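Local coordinates for ABC transporter periplasmic-binding protein YTFQ (Escherichia coli, PDB 2VK2) that captures alpha- and beta-galactofuranose in the periplasm as the solute-binding component of the ABC transporter YtfQRT-YjfF, at residues I84-L88 against A258-K263; I162-Q166 against F182-E186; Y233-M237 against A285-L289. All coordinates share one frame; numbering follows the deposited sequence.

Contact 1: I84-L88 against A258-K263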
ATOM      1  N   ILE A  84       4.152 -26.744   1.604  1.00 11.00           N
ATOM      2  CA  ILE A  84       3.795 -25.805   0.548  1.00 10.37           C
ATOM      3  C   ILE A  84       4.431 -24.455   0.880  1.00  9.89           C
ATOM      4  O   ILE A  84       4.078 -23.841   1.891  1.00  9.85           O
ATOM      5  CB  ILE A  84       2.265 -25.654   0.430  1.00 10.17           C
ATOM      6  CG1 ILE A  84       1.627 -26.993   0.049  1.00 10.42           C
ATOM      7  CG2 ILE A  84       1.905 -24.584  -0.604  1.00 10.28           C
ATOM      8  CD1 ILE A  84       0.118 -26.987   0.076  1.00 10.70           C
ATOM      9  N   PRO A  85       5.383 -23.991   0.047  1.00  9.46           N
ATOM     10  CA  PRO A  85       6.051 -22.722   0.338  1.00  9.32           C
ATOM     11  C   PRO A  85       5.102 -21.531   0.260  1.00  9.05           C
ATOM     12  O   PRO A  85       4.202 -21.505  -0.587  1.00  8.84           O
ATOM     13  CB  PRO A  85       7.129 -22.633  -0.748  1.00  9.52           C
ATOM     14  CG  PRO A  85       6.612 -23.464  -1.856  1.00  9.79           C
ATOM     15  CD  PRO A  85       5.889 -24.595  -1.199  1.00  9.31           C
ATOM     16  N   VAL A  86       5.315 -20.566   1.151  1.00  8.74           N
ATOM     17  CA  VAL A  86       4.469 -19.382   1.254  1.00  8.71           C
ATOM     18  C   VAL A  86       5.291 -18.132   0.975  1.00  8.54           C
ATOM     19  O   VAL A  86       6.402 -17.976   1.486  1.00  8.89           O
ATOM     20  CB  VAL A  86       3.818 -19.280   2.650  1.00  8.77           C
ATOM     21  CG1 VAL A  86       3.097 -17.943   2.823  1.00  9.14           C
ATOM     22  CG2 VAL A  86       2.858 -20.438   2.862  1.00  9.17           C
ATOM     23  N   PHE A  87       4.735 -17.251   0.145  1.00  8.23           N
ATOM     24  CA  PHE A  87       5.365 -15.984  -0.206  1.00  8.34           C
ATOM     25  C   PHE A  87       4.417 -14.860   0.179  1.00  8.09           C
ATOM     26  O   PHE A  87       3.237 -14.902  -0.150  1.00  8.50           O
ATOM     27  CB  PHE A  87       5.656 -15.937  -1.709  1.00  8.73           C
ATOM     28  CG  PHE A  87       6.544 -17.054  -2.187  1.00  8.99           C
ATOM     29  CD1 PHE A  87       7.887 -16.825  -2.455  1.00  9.84           C
ATOM     30  CD2 PHE A  87       6.040 -18.336  -2.358  1.00  9.78           C
ATOM     31  CE1 PHE A  87       8.712 -17.857  -2.885  1.00 10.21           C
ATOM     32  CE2 PHE A  87       6.860 -19.367  -2.787  1.00  9.97           C
ATOM     33  CZ  PHE A  87       8.194 -19.128  -3.048  1.00  9.96           C
ATOM     34  N   LEU A  88       4.934 -13.872   0.902  1.00  7.85           N
ATOM     35  CA  LEU A  88       4.125 -12.738   1.329  1.00  7.89           C
ATOM     36  C   LEU A  88       4.319 -11.584   0.355  1.00  7.78           C
ATOM     37  O   LEU A  88       5.442 -11.288  -0.041  1.00  7.75           O
ATOM     38  CB  LEU A  88       4.500 -12.313   2.750  1.00  7.94           C
ATOM     39  CG  LEU A  88       4.390 -13.415   3.809  1.00  8.41           C
ATOM     40  CD1 LEU A  88       4.823 -12.878   5.163  1.00  9.42           C
ATOM     41  CD2 LEU A  88       2.982 -13.989   3.877  1.00  9.05           C
ATOM     42  N   ALA A 258      11.325 -16.017  -7.390  1.00 11.83           N
ATOM     43  CA  ALA A 258      11.828 -16.788  -6.253  1.00 12.02           C
ATOM     44  C   ALA A 258      11.268 -18.209  -6.243  1.00 12.11           C
ATOM     45  O   ALA A 258      11.998 -19.167  -5.979  1.00 12.33           O
ATOM     46  CB  ALA A 258      11.496 -16.079  -4.949  1.00 12.02           C
ATOM     47  N   LEU A 259       9.976 -18.343  -6.535  1.00 12.05           N
ATOM     48  CA  LEU A 259       9.326 -19.654  -6.578  1.00 12.33           C
ATOM     49  C   LEU A 259       9.944 -20.555  -7.644  1.00 13.16           C
ATOM     50  O   LEU A 259      10.256 -21.713  -7.374  1.00 13.00           O
ATOM     51  CB  LEU A 259       7.822 -19.504  -6.840  1.00 12.16           C
ATOM     52  CG  LEU A 259       7.025 -20.796  -7.058  1.00 11.95           C
ATOM     53  CD1 LEU A 259       7.139 -21.715  -5.849  1.00 11.81           C
ATOM     54  CD2 LEU A 259       5.571 -20.480  -7.362  1.00 12.22           C
ATOM     55  N   GLU A 260      10.108 -20.021  -8.853  1.00 14.27           N
ATOM     56  CA  GLU A 260      10.685 -20.785  -9.963  1.00 15.46           C
ATOM     57  C   GLU A 260      12.088 -21.282  -9.636  1.00 16.04           C
ATOM     58  O   GLU A 260      12.416 -22.435  -9.911  1.00 16.10           O
ATOM     59  CB  GLU A 260      10.728 -19.939 -11.233  1.00 15.52           C
ATOM     60  CG  GLU A 260       9.372 -19.706 -11.873  1.00 16.36           C
ATOM     61  CD  GLU A 260       9.421 -18.667 -12.979  1.00 17.02           C
ATOM     62  OE1 GLU A 260      10.521 -18.151 -13.280  1.00 19.64           O
ATOM     63  OE2 GLU A 260       8.356 -18.361 -13.547  1.00 18.83           O
ATOM     64  N   LYS A 261      12.909 -20.408  -9.058  1.00 16.80           N
ATOM     65  CA  LYS A 261      14.268 -20.775  -8.655  1.00 17.63           C
ATOM     66  C   LYS A 261      14.251 -21.861  -7.583  1.00 18.39           C
ATOM     67  O   LYS A 261      15.034 -22.808  -7.639  1.00 18.48           O
ATOM     68  CB  LYS A 261      15.037 -19.554  -8.142  1.00 17.59           C
ATOM     69  CG  LYS A 261      15.458 -18.585  -9.231  1.00 17.79           C
ATOM     70  CD  LYS A 261      16.237 -17.412  -8.658  1.00 18.07           C
ATOM     71  N   TYR A 262      13.351 -21.719  -6.615  1.00 19.47           N
ATOM     72  CA  TYR A 262      13.220 -22.687  -5.529  1.00 20.56           C
ATOM     73  C   TYR A 262      12.776 -24.061  -6.032  1.00 22.20           C
ATOM     74  O   TYR A 262      13.353 -25.079  -5.651  1.00 22.20           O
ATOM     75  CB  TYR A 262      12.238 -22.163  -4.477  1.00 20.22           C
ATOM     76  CG  TYR A 262      11.997 -23.116  -3.330  1.00 19.86           C
ATOM     77  CD1 TYR A 262      13.025 -23.454  -2.454  1.00 19.79           C
ATOM     78  CD2 TYR A 262      10.740 -23.672  -3.113  1.00 19.72           C
ATOM     79  CE1 TYR A 262      12.809 -24.328  -1.396  1.00 19.83           C
ATOM     80  CE2 TYR A 262      10.514 -24.546  -2.057  1.00 19.96           C
ATOM     81  CZ  TYR A 262      11.552 -24.869  -1.203  1.00 19.97           C
ATOM     82  OH  TYR A 262      11.333 -25.733  -0.155  1.00 20.22           O
ATOM     83  N   LYS A 263      11.758 -24.090  -6.889  1.00 24.19           N
ATOM     84  CA  LYS A 263      11.254 -25.353  -7.437  1.00 25.88           C
ATOM     85  C   LYS A 263      12.263 -26.030  -8.371  1.00 27.14           C
ATOM     86  O   LYS A 263      12.270 -27.256  -8.494  1.00 27.20           O
ATOM     87  CB  LYS A 263       9.927 -25.134  -8.173  1.00 26.02           C
ATOM     88  CG  LYS A 263       8.769 -24.706  -7.276  1.00 26.22           C
ATOM     89  CD  LYS A 263       8.253 -25.853  -6.409  1.00 26.35           C
ATOM     90  CE  LYS A 263       7.075 -25.406  -5.549  1.00 26.31           C
ATOM     91  NZ  LYS A 263       6.540 -26.498  -4.684  1.00 26.09           N
TER

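Contact 2: I162-Q166 against F182-E186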
ATOM      1  N   ILE A 162       0.686  16.919  13.739  1.00 10.54           N
ATOM      2  CA  ILE A 162      -0.440  16.080  13.349  1.00 10.64           C
ATOM      3  C   ILE A 162      -1.569  16.326  14.344  1.00 10.63           C
ATOM      4  O   ILE A 162      -1.441  16.007  15.526  1.00 10.96           O
ATOM      5  CB  ILE A 162      -0.067  14.584  13.320  1.00 10.71           C
ATOM      6  CG1 ILE A 162       1.050  14.339  12.301  1.00 10.85           C
ATOM      7  CG2 ILE A 162      -1.281  13.743  12.975  1.00 11.28           C
ATOM      8  CD1 ILE A 162       1.615  12.942  12.338  1.00 11.07           C
ATOM      9  N   ILE A 163      -2.661  16.915  13.865  1.00 10.36           N
ATOM     10  CA  ILE A 163      -3.784  17.302  14.728  1.00 10.41           C
ATOM     11  C   ILE A 163      -4.966  16.327  14.667  1.00 10.34           C
ATOM     12  O   ILE A 163      -5.810  16.319  15.567  1.00 10.70           O
ATOM     13  CB  ILE A 163      -4.271  18.744  14.424  1.00 10.40           C
ATOM     14  CG1 ILE A 163      -4.707  18.904  12.962  1.00 10.28           C
ATOM     15  CG2 ILE A 163      -3.176  19.749  14.752  1.00 11.00           C
ATOM     16  CD1 ILE A 163      -5.551  20.138  12.724  1.00 10.82           C
ATOM     17  N   ARG A 164      -5.027  15.526  13.606  1.00 10.16           N
ATOM     18  CA  ARG A 164      -6.069  14.518  13.425  1.00 10.20           C
ATOM     19  C   ARG A 164      -5.439  13.297  12.789  1.00  9.82           C
ATOM     20  O   ARG A 164      -4.578  13.427  11.921  1.00  9.58           O
ATOM     21  CB  ARG A 164      -7.163  15.020  12.479  1.00 10.51           C
ATOM     22  CG  ARG A 164      -7.916  16.254  12.932  1.00 11.40           C
ATOM     23  CD  ARG A 164      -8.971  15.923  13.956  1.00 12.43           C
ATOM     24  NE  ARG A 164      -9.416  17.124  14.650  1.00 12.90           N
ATOM     25  CZ  ARG A 164     -10.272  17.128  15.667  1.00 13.28           C
ATOM     26  NH1 ARG A 164     -10.812  15.997  16.103  1.00 13.59           N
ATOM     27  NH2 ARG A 164     -10.601  18.275  16.243  1.00 13.42           N
ATOM     28  N   SER A 165      -5.866  12.112  13.212  1.00  9.57           N
ATOM     29  CA  SER A 165      -5.404  10.879  12.590  1.00  9.77           C
ATOM     30  C   SER A 165      -6.429   9.776  12.795  1.00  9.90           C
ATOM     31  O   SER A 165      -6.739   9.415  13.926  1.00 10.28           O
ATOM     32  CB  SER A 165      -4.049  10.464  13.158  1.00  9.76           C
ATOM     33  OG  SER A 165      -3.556   9.323  12.479  1.00 10.20           O
ATOM     34  N   GLN A 166      -6.965   9.259  11.694  1.00 10.08           N
ATOM     35  CA  GLN A 166      -7.951   8.182  11.721  1.00 10.52           C
ATOM     36  C   GLN A 166      -7.755   7.324  10.483  1.00 10.20           C
ATOM     37  O   GLN A 166      -7.250   7.801   9.467  1.00  9.84           O
ATOM     38  CB  GLN A 166      -9.378   8.745  11.705  1.00 11.17           C
ATOM     39  CG  GLN A 166      -9.798   9.511  12.952  1.00 13.24           C
ATOM     40  CD  GLN A 166     -10.087   8.603  14.129  1.00 15.62           C
ATOM     41  OE1 GLN A 166      -9.281   8.490  15.053  1.00 17.83           O
ATOM     42  NE2 GLN A 166     -11.240   7.945  14.098  1.00 17.08           N
ATOM     43  N   PHE A 182     -12.825  15.674   9.422  1.00 12.67           N
ATOM     44  CA  PHE A 182     -11.677  16.492   9.818  1.00 12.49           C
ATOM     45  C   PHE A 182     -11.902  17.967   9.484  1.00 12.46           C
ATOM     46  O   PHE A 182     -11.612  18.843  10.296  1.00 12.29           O
ATOM     47  CB  PHE A 182     -10.387  16.023   9.131  1.00 12.43           C
ATOM     48  CG  PHE A 182      -9.862  14.681   9.602  1.00 12.34           C
ATOM     49  CD1 PHE A 182     -10.328  14.063  10.762  1.00 12.62           C
ATOM     50  CD2 PHE A 182      -8.851  14.060   8.886  1.00 12.19           C
ATOM     51  CE1 PHE A 182      -9.811  12.837  11.168  1.00 12.84           C
ATOM     52  CE2 PHE A 182      -8.325  12.845   9.297  1.00 12.37           C
ATOM     53  CZ  PHE A 182      -8.807  12.233  10.433  1.00 12.67           C
ATOM     54  N   ILE A 183     -12.408  18.230   8.281  1.00 12.64           N
ATOM     55  CA  ILE A 183     -12.683  19.597   7.835  1.00 13.12           C
ATOM     56  C   ILE A 183     -13.692  20.283   8.758  1.00 13.77           C
ATOM     57  O   ILE A 183     -13.476  21.418   9.185  1.00 13.81           O
ATOM     58  CB  ILE A 183     -13.193  19.612   6.375  1.00 12.93           C
ATOM     59  CG1 ILE A 183     -12.050  19.271   5.414  1.00 12.88           C
ATOM     60  CG2 ILE A 183     -13.781  20.973   6.011  1.00 12.94           C
ATOM     61  CD1 ILE A 183     -12.504  18.973   4.001  1.00 13.01           C
ATOM     62  N   LYS A 184     -14.776  19.582   9.078  1.00 14.67           N
ATOM     63  CA  LYS A 184     -15.807  20.115   9.975  1.00 15.71           C
ATOM     64  C   LYS A 184     -15.297  20.333  11.403  1.00 15.58           C
ATOM     65  O   LYS A 184     -15.778  21.227  12.105  1.00 15.77           O
ATOM     66  CB  LYS A 184     -17.029  19.193   9.995  1.00 16.07           C
ATOM     67  CG  LYS A 184     -17.817  19.194   8.696  1.00 16.77           C
ATOM     68  CD  LYS A 184     -18.924  18.157   8.719  1.00 17.18           C
ATOM     69  CE  LYS A 184     -19.556  17.987   7.347  1.00 18.20           C
ATOM     70  NZ  LYS A 184     -20.533  16.865   7.324  1.00 19.58           N
ATOM     71  N   ALA A 185     -14.329  19.522  11.823  1.00 15.52           N
ATOM     72  CA  ALA A 185     -13.735  19.636  13.157  1.00 15.51           C
ATOM     73  C   ALA A 185     -12.635  20.701  13.240  1.00 15.63           C
ATOM     74  O   ALA A 185     -12.154  21.003  14.334  1.00 15.68           O
ATOM     75  CB  ALA A 185     -13.184  18.283  13.600  1.00 15.53           C
ATOM     76  N   GLU A 186     -12.241  21.268  12.098  1.00 15.59           N
ATOM     77  CA  GLU A 186     -11.114  22.199  12.042  1.00 15.74           C
ATOM     78  C   GLU A 186     -11.451  23.492  11.293  1.00 16.09           C
ATOM     79  O   GLU A 186     -10.741  23.893  10.366  1.00 15.81           O
ATOM     80  CB  GLU A 186      -9.897  21.507  11.412  1.00 15.67           C
ATOM     81  CG  GLU A 186      -9.334  20.350  12.235  1.00 15.58           C
ATOM     82  CD  GLU A 186      -8.778  20.785  13.587  1.00 15.57           C
ATOM     83  OE1 GLU A 186      -8.544  21.995  13.797  1.00 15.59           O
ATOM     84  OE2 GLU A 186      -8.568  19.909  14.448  1.00 15.93           O
TER

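Contact 3: Y233-M237 against A285-L289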
ATOM      1  N   TYR A 233      -1.641  11.313 -10.449  1.00  9.46           N
ATOM      2  CA  TYR A 233      -0.929  12.125 -11.441  1.00  9.95           C
ATOM      3  C   TYR A 233      -1.890  13.028 -12.206  1.00 10.05           C
ATOM      4  O   TYR A 233      -1.545  14.163 -12.539  1.00  9.86           O
ATOM      5  CB  TYR A 233      -0.118  11.250 -12.393  1.00 10.51           C
ATOM      6  CG  TYR A 233       0.902  10.412 -11.662  1.00 10.90           C
ATOM      7  CD1 TYR A 233       1.932  11.008 -10.939  1.00 11.57           C
ATOM      8  CD2 TYR A 233       0.822   9.023 -11.663  1.00 11.42           C
ATOM      9  CE1 TYR A 233       2.864  10.237 -10.246  1.00 11.81           C
ATOM     10  CE2 TYR A 233       1.750   8.251 -10.980  1.00 11.80           C
ATOM     11  CZ  TYR A 233       2.764   8.858 -10.276  1.00 11.50           C
ATOM     12  OH  TYR A 233       3.677   8.078  -9.601  1.00 12.48           O
ATOM     13  N   LYS A 234      -3.099  12.537 -12.463  1.00 10.18           N
ATOM     14  CA  LYS A 234      -4.153  13.371 -13.041  1.00 10.84           C
ATOM     15  C   LYS A 234      -4.483  14.537 -12.111  1.00 10.31           C
ATOM     16  O   LYS A 234      -4.652  15.669 -12.565  1.00 10.37           O
ATOM     17  CB  LYS A 234      -5.409  12.545 -13.325  1.00 11.19           C
ATOM     18  CG  LYS A 234      -5.226  11.536 -14.441  1.00 12.01           C
ATOM     19  CD  LYS A 234      -6.521  10.841 -14.797  1.00 12.61           C
ATOM     20  CE  LYS A 234      -6.305   9.853 -15.926  1.00 13.87           C
ATOM     21  NZ  LYS A 234      -7.582   9.298 -16.448  1.00 15.15           N
ATOM     22  N   ALA A 235      -4.556  14.266 -10.810  1.00  9.87           N
ATOM     23  CA  ALA A 235      -4.795  15.314  -9.824  1.00  9.68           C
ATOM     24  C   ALA A 235      -3.659  16.336  -9.817  1.00  9.56           C
ATOM     25  O   ALA A 235      -3.906  17.540  -9.766  1.00  9.47           O
ATOM     26  CB  ALA A 235      -4.973  14.710  -8.443  1.00  9.81           C
ATOM     27  N   MET A 236      -2.418  15.857  -9.884  1.00  9.40           N
ATOM     28  CA  MET A 236      -1.260  16.751  -9.952  1.00  9.61           C
ATOM     29  C   MET A 236      -1.321  17.664 -11.174  1.00  9.78           C
ATOM     30  O   MET A 236      -1.028  18.856 -11.079  1.00  9.65           O
ATOM     31  CB  MET A 236       0.047  15.960  -9.995  1.00  9.42           C
ATOM     32  CG  MET A 236       0.422  15.294  -8.687  1.00  9.66           C
ATOM     33  SD  MET A 236       2.016  14.482  -8.829  1.00 10.42           S
ATOM     34  CE  MET A 236       2.101  13.638  -7.253  1.00 10.04           C
ATOM     35  N   MET A 237      -1.695  17.102 -12.318  1.00  9.88           N
ATOM     36  CA  MET A 237      -1.786  17.879 -13.555  1.00 10.55           C
ATOM     37  C   MET A 237      -2.870  18.962 -13.484  1.00 10.22           C
ATOM     38  O   MET A 237      -2.749  20.000 -14.137  1.00  9.81           O
ATOM     39  CB  MET A 237      -2.013  16.948 -14.743  1.00 10.50           C
ATOM     40  CG  MET A 237      -0.788  16.108 -15.067  1.00 11.58           C
ATOM     41  SD  MET A 237      -1.125  14.762 -16.207  1.00 13.49           S
ATOM     42  CE  MET A 237      -1.373  15.669 -17.730  1.00 14.02           C
ATOM     43  N   ALA A 285       4.480  14.570 -13.462  1.00 17.93           N
ATOM     44  CA  ALA A 285       3.182  13.882 -13.422  1.00 18.01           C
ATOM     45  C   ALA A 285       2.738  13.348 -14.780  1.00 18.19           C
ATOM     46  O   ALA A 285       2.278  12.209 -14.884  1.00 18.06           O
ATOM     47  CB  ALA A 285       2.112  14.800 -12.843  1.00 17.90           C
ATOM     48  N   LYS A 286       2.875  14.170 -15.816  1.00 18.57           N
ATOM     49  CA  LYS A 286       2.480  13.772 -17.168  1.00 19.00           C
ATOM     50  C   LYS A 286       3.279  12.559 -17.645  1.00 19.09           C
ATOM     51  O   LYS A 286       2.709  11.610 -18.188  1.00 19.02           O
ATOM     52  CB  LYS A 286       2.656  14.939 -18.144  1.00 19.10           C
ATOM     53  CG  LYS A 286       2.052  14.695 -19.519  1.00 19.38           C
ATOM     54  CD  LYS A 286       2.133  15.941 -20.387  1.00 19.50           C
ATOM     55  CE  LYS A 286       1.568  15.695 -21.776  1.00 20.00           C
ATOM     56  NZ  LYS A 286       2.374  14.708 -22.548  1.00 20.55           N
ATOM     57  N   GLU A 287       4.594  12.597 -17.432  1.00 19.45           N
ATOM     58  CA  GLU A 287       5.482  11.498 -17.824  1.00 19.93           C
ATOM     59  C   GLU A 287       5.152  10.205 -17.079  1.00 20.57           C
ATOM     60  O   GLU A 287       5.140   9.130 -17.676  1.00 20.34           O
ATOM     61  CB  GLU A 287       6.947  11.869 -17.576  1.00 19.96           C
ATOM     62  CG  GLU A 287       7.480  12.951 -18.500  1.00 20.24           C
ATOM     63  N   GLU A 288       4.891  10.313 -15.779  1.00 21.59           N
ATOM     64  CA  GLU A 288       4.550   9.142 -14.970  1.00 22.74           C
ATOM     65  C   GLU A 288       3.187   8.568 -15.342  1.00 24.57           C
ATOM     66  O   GLU A 288       3.026   7.349 -15.402  1.00 24.36           O
ATOM     67  CB  GLU A 288       4.599   9.477 -13.474  1.00 22.56           C
ATOM     68  CG  GLU A 288       6.006   9.709 -12.945  1.00 22.57           C
ATOM     69  CD  GLU A 288       6.934   8.536 -13.209  1.00 22.91           C
ATOM     70  OE1 GLU A 288       6.545   7.386 -12.909  1.00 23.48           O
ATOM     71  OE2 GLU A 288       8.048   8.763 -13.725  1.00 23.37           O
ATOM     72  N   LEU A 289       2.218   9.445 -15.599  1.00 27.33           N
ATOM     73  CA  LEU A 289       0.884   9.028 -16.041  1.00 29.76           C
ATOM     74  C   LEU A 289       0.948   8.219 -17.339  1.00 34.03           C
ATOM     75  O   LEU A 289       0.203   7.252 -17.506  1.00 33.96           O
ATOM     76  CB  LEU A 289      -0.026  10.246 -16.231  1.00 29.29           C
ATOM     77  CG  LEU A 289      -1.474   9.977 -16.653  1.00 28.02           C
ATOM     78  CD1 LEU A 289      -2.181   9.074 -15.650  1.00 27.58           C
ATOM     79  CD2 LEU A 289      -2.229  11.286 -16.822  1.00 28.80           C
TER
HETATM   80  O   HOH W   1       4.939   6.444 -11.014  1.00 29.59           O

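Contact 1: I84-L88 against A258-K263
Phe87 is the main bump here: its ring pushes out from the strand into a shallow hollow on helix 258-263, made by the methyl of Ala258 and the backbone and side chain of Leu259. The leading atom is CZ, 3.7 Å from Leu259 CA, while CE1 lies 3.9 Å from Ala258 CB. On its other flank CE2 meets a branch of Leu259, CD1, also at 3.9 Å. Leu259 carries that branch across the end of the ring at about a right angle, because its CG is anti to the backbone N (chi1 174°). Replacing Phe87 with an alanine would probably open a gap between strand and helix and take away the aromatic surface on which the Ala258 methyl and Leu259 rest. Two residues back along the chain, the Pro85 ring forms a second bump. Its CG sits 4.1 Å from Tyr262 CE2, and on another side the end of Lys263 approaches, NZ lying 4.0 Å from Pro85 CD. The polar partner of this ammonium lies elsewhere: it is hydrogen-bonded to the carbonyl oxygen of Asp60. In the parallel sheet, strand 86-89 runs between strands 61-64 and 103-106, and helix 252-265 packs on one face of it. Leu259 also touches Ala61, Tyr262 reaches Met102, and the Phe87 ring meets that of Phe63, while Val86 faces helix 73-81.

Contact 2: I162-Q166 against F182-E186
Arg164 lays its CB over the face of the Phe182 ring, 3.6 Å from the ring centroid and only 10° off the normal, a clear CH-pi contact. At the edge of the same ring, near its plane, is the backbone of the strand: Gln166 N lies 3.7 Å from Phe182 CZ. The aliphatic start of Gln166 adds its CB and CG beside CZ and CE1. The other flat group, the guanidinium of Arg164, has the methyl of Ala185 over the centre of one face and the carboxylate of Glu186 at its edge. The arginine chain bends at CG (chi2 -79°), which carries it past the ring and on toward the end of the helix.

Strand 160-167 is an outer strand of its sheet, and helix 172-185 follows it in the chain, packing back against the sheet in the beta-alpha succession of a periplasmic binding protein lobe. From the helix, Phe182 also reaches Val132 and Leu134 of the adjoining strand 129-135, so its ring spans two strands.

The salt bridge is side-on and converges on a single oxygen. Arg164 NE gives the shorter bond, 2.9 Å, to the anti lone pair of Glu186 OE2; Arg164 NH2 reaches that oxygen at 3.2 Å from above the carboxylate plane, 47° out of it. Both bonds stay within the guanidinium plane, which probably restrains its rotation. The second carboxylate oxygen, OE1, accepts from Asn191 ND2, so the two oxygens have different partners. Ile163 closes in on the carboxylate from the strand, its CD1 lying 3.4 Å from Glu186 CD, an apolar methyl against a charged group at the protein surface.

Contact 3: Y233-M237 against A285-L289
Ala285 and Tyr233 bring the two helices close together, their CA atoms 4.9 Å apart. The small alanine fits against the other helix, with its methyl 3.7 Å from Met236 CB and touching the carbonyl oxygen of Tyr233. In return, CB of Tyr233 rests on the carbonyl oxygen of Ala285 and on CB of Leu289. One turn after Ala285, Glu288 sets its CB over the centre of the Tyr233 ring, 3.7 Å from the centroid and 12° off the normal, so a carboxylate-bearing residue makes its CH-pi contact with its first methylene. Beyond that carbon the chain bends at CG (chi2 -56°) and OE1 takes a 2.7 Å hydrogen bond from a water. The same water accepts a short one, 2.5 Å, from Tyr233 OH, tying the phenol and the carboxylate together at the end of the ring. Glu288 OE1 also lies close to Glu246 OE1, a proximity of like charges that might raise the proton affinity of one of them. Tyr280 of strand 278-280 touches both Tyr233 and Glu288.

The solvent side is made of longer side chains. Met237 lies across Leu289, its SD 3.7 Å from Leu289 CD2, and its terminal methyl, folded back at the sulfur, touches the first methylenes of Lys286. Lys234 offers only its CG to Leu289 CD2, 3.8 Å away, before the rest of its chain extends from there. Met237, Lys286 and Lys234 are all exposed.

The axes of the short segments run 8.8 Å apart at 153°, a nearly antiparallel helix pair. It joins helix 230-237, which follows strand 222-225 of the Rossmann-like lobe, to helix 285-291, the last helix of the chain, which comes after strand 278-280 of the same sheet.

Contacts 1 and 2 each set a helix against a strand, whereas contact 3 pairs two helices. Contact 2 is the surface contact; contacts 1 and 3 are each partly buried. Contact 1 belongs to the parallel sheet, and contacts 2 and 3 to elements of the mixed sheet. Contacts 1 and 2 lie on opposite sides of the chain's centre, their centres about 44 Å apart. Apolar packing carries contact 1; a salt bridge joins a CH-pi contact in contact 2; contact 3 combines apolar packing and CH-pi with a water bridge. In sequence, contact 2 is nested within the loop closed by contact 1, whereas contact 3 crosses it.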